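Local coordinates for putative outer membrane protein (LpxR) (Salmonella typhimurium, PDB 3FID) that probably removes acyl chains from the lipid A part of lipopolysaccharide as a deacylase of the outer membrane, at residues 138-143 with 230-235. Numbering follows the deposited sequence.
Sequences ENRYGY and KNYTLQ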
loop_
_atom_site.group_PDB
_atom_site.type_symbol
_atom_site.label_atom_id
_atom_site.label_comp_id
_atom_site.label_asym_id
_atom_site.label_seq_id
_atom_site.Cartn_x
_atom_site.Cartn_y
_atom_site.Cartn_z
ATOM N N GLU A 138 0.063 -13.442 16.561
ATOM C CA GLU A 138 -0.551 -12.960 17.808
ATOM C C GLU A 138 -0.502 -11.434 17.958
ATOM O O GLU A 138 0.342 -10.767 17.329
ATOM C CB GLU A 138 0.166 -13.587 18.994
ATOM C CG GLU A 138 1.527 -12.978 19.288
ATOM C CD GLU A 138 2.273 -13.719 20.414
ATOM O OE1 GLU A 138 3.468 -13.441 20.613
ATOM O OE2 GLU A 138 1.670 -14.585 21.064
ATOM N N ASN A 139 -1.369 -10.897 18.823
ATOM C CA ASN A 139 -1.555 -9.447 18.978
ATOM C C ASN A 139 -0.284 -8.698 19.365
ATOM O O ASN A 139 0.456 -9.126 20.263
ATOM C CB ASN A 139 -2.637 -9.125 20.018
ATOM C CG ASN A 139 -4.051 -9.415 19.529
ATOM O OD1 ASN A 139 -4.403 -9.110 18.392
ATOM N ND2 ASN A 139 -4.880 -10.005 20.408
ATOM N N ARG A 140 -0.038 -7.587 18.668
ATOM C CA ARG A 140 0.849 -6.548 19.144
ATOM C C ARG A 140 0.241 -5.236 18.712
ATOM O O ARG A 140 -0.026 -5.039 17.534
ATOM C CB ARG A 140 2.275 -6.667 18.619
ATOM C CG ARG A 140 3.125 -5.513 19.140
ATOM C CD ARG A 140 4.525 -5.538 18.640
ATOM N NE ARG A 140 5.288 -6.667 19.152
ATOM C CZ ARG A 140 6.556 -6.896 18.813
ATOM N NH1 ARG A 140 7.185 -6.063 17.968
ATOM N NH2 ARG A 140 7.195 -7.949 19.306
ATOM N N TYR A 141 -0.026 -4.375 19.692
ATOM C CA TYR A 141 -0.595 -3.053 19.466
ATOM C C TYR A 141 0.576 -2.141 19.323
ATOM O O TYR A 141 1.624 -2.371 19.942
ATOM C CB TYR A 141 -1.431 -2.617 20.675
ATOM C CG TYR A 141 -2.827 -3.139 20.613
ATOM C CD1 TYR A 141 -3.853 -2.373 20.063
ATOM C CD2 TYR A 141 -3.131 -4.426 21.090
ATOM C CE1 TYR A 141 -5.163 -2.873 19.962
ATOM C CE2 TYR A 141 -4.434 -4.920 21.010
ATOM C CZ TYR A 141 -5.440 -4.134 20.441
ATOM O OH TYR A 141 -6.717 -4.625 20.364
ATOM N N GLY A 142 0.436 -1.106 18.504
ATOM C CA GLY A 142 1.565 -0.218 18.321
ATOM C C GLY A 142 1.251 1.020 17.530
ATOM O O GLY A 142 0.094 1.362 17.315
ATOM N N TYR A 143 2.309 1.685 17.114
ATOM C CA TYR A 143 2.214 2.921 16.374
ATOM C C TYR A 143 3.199 2.834 15.204
ATOM O O TYR A 143 4.184 2.065 15.257
ATOM C CB TYR A 143 2.575 4.086 17.296
ATOM C CG TYR A 143 4.058 4.154 17.606
ATOM C CD1 TYR A 143 4.615 3.356 18.611
ATOM C CD2 TYR A 143 4.910 5.005 16.882
ATOM C CE1 TYR A 143 5.977 3.396 18.890
ATOM C CE2 TYR A 143 6.275 5.053 17.157
ATOM C CZ TYR A 143 6.795 4.252 18.171
ATOM O OH TYR A 143 8.146 4.282 18.459
ATOM N N LYS A 230 12.242 -3.866 10.752
ATOM C CA LYS A 230 11.153 -4.628 11.386
ATOM C C LYS A 230 10.004 -4.869 10.433
ATOM O O LYS A 230 9.634 -3.993 9.656
ATOM C CB LYS A 230 10.547 -3.879 12.589
ATOM C CG LYS A 230 11.495 -3.595 13.748
ATOM C CD LYS A 230 10.662 -3.069 14.951
ATOM C CE LYS A 230 11.529 -2.697 16.140
ATOM N NZ LYS A 230 11.722 -1.225 16.273
ATOM N N ASN A 231 9.393 -6.042 10.547
ATOM C CA ASN A 231 8.093 -6.285 9.919
ATOM C C ASN A 231 7.421 -7.344 10.788
ATOM O O ASN A 231 7.697 -8.537 10.636
ATOM C CB ASN A 231 8.272 -6.779 8.492
ATOM C CG ASN A 231 6.960 -7.030 7.791
ATOM O OD1 ASN A 231 5.930 -7.232 8.424
ATOM N ND2 ASN A 231 6.990 -7.010 6.470
ATOM N N TYR A 232 6.572 -6.891 11.715
ATOM C CA TYR A 232 5.886 -7.790 12.668
ATOM C C TYR A 232 4.977 -8.838 11.999
ATOM O O TYR A 232 4.808 -9.936 12.533
ATOM C CB TYR A 232 5.116 -6.957 13.709
ATOM C CG TYR A 232 4.510 -7.800 14.812
ATOM C CD1 TYR A 232 3.145 -8.092 14.812
ATOM C CD2 TYR A 232 5.318 -8.356 15.824
ATOM C CE1 TYR A 232 2.565 -8.894 15.817
ATOM C CE2 TYR A 232 4.757 -9.161 16.838
ATOM C CZ TYR A 232 3.386 -9.437 16.810
ATOM O OH TYR A 232 2.824 -10.216 17.794
ATOM N N THR A 233 4.402 -8.534 10.824
ATOM C CA THR A 233 3.642 -9.559 10.085
ATOM C C THR A 233 4.502 -10.813 9.772
ATOM O O THR A 233 3.961 -11.899 9.611
ATOM C CB THR A 233 2.958 -9.053 8.758
ATOM O OG1 THR A 233 3.941 -8.885 7.724
ATOM C CG2 THR A 233 2.185 -7.716 8.976
ATOM N N LEU A 234 5.827 -10.628 9.701
ATOM C CA LEU A 234 6.776 -11.702 9.373
ATOM C C LEU A 234 7.537 -12.211 10.594
ATOM O O LEU A 234 7.873 -13.401 10.672
ATOM C CB LEU A 234 7.780 -11.224 8.314
ATOM C CG LEU A 234 7.189 -10.908 6.926
ATOM C CD1 LEU A 234 8.306 -10.493 5.947
ATOM C CD2 LEU A 234 6.325 -12.088 6.385
ATOM N N GLN A 235 7.805 -11.308 11.532
ATOM C CA GLN A 235 8.674 -11.614 12.698
ATOM C C GLN A 235 7.902 -11.968 13.969
ATOM O O GLN A 235 8.494 -12.434 14.938
ATOM C CB GLN A 235 9.592 -10.437 12.978
ATOM C CG GLN A 235 10.569 -10.161 11.823
ATOM C CD GLN A 235 11.342 -8.892 12.022
ATOM O OE1 GLN A 235 10.777 -7.846 12.347
ATOM N NE2 GLN A 235 12.643 -8.966 11.818
HETATM O O HOH W 1 4.590 -12.025 18.714
#
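At one end of the outer-membrane beta-barrel, Tyr232 of the short helix 232-235 packs against Glu138 and Arg140, where strand 140-157 begins. The Tyr232 hydroxyl donates to Glu138 O at 2.6 Å. This carbonyl oxygen lies at the ring edge, while the hydroxyl sits 47° out of the carbonyl plane. The aliphatic chain of Arg140 passes over one ring face. Its CB, offset toward the rim, makes a CH-pi contact 3.8 Å from the centroid of the Tyr232 ring. The chain then bends at chi3 (-67°). This brings one guanidinium face to the CD2-CE2 edge of the ring, with Arg140 NE 3.4 Å from Tyr232 CE2 and the two planes 34° apart. Arg140 NH1 bonds to Asn174 O, which helps fix the guanidinium there. One water donates to both Glu138 OE1, at 2.6 Å, and Tyr232 OH, at 2.7 Å. The phenol oxygen thus gives one hydrogen bond and accepts another. Asn231 is the N-cap residue of the helix, and its OD1 accepts from Thr233 OG1 at 2.7 Å. Tyr232 also touches Ile108 of strand 97-108. The contact ties a short helix between barrel strands to the start of another strand in an antiparallel beta-barrel.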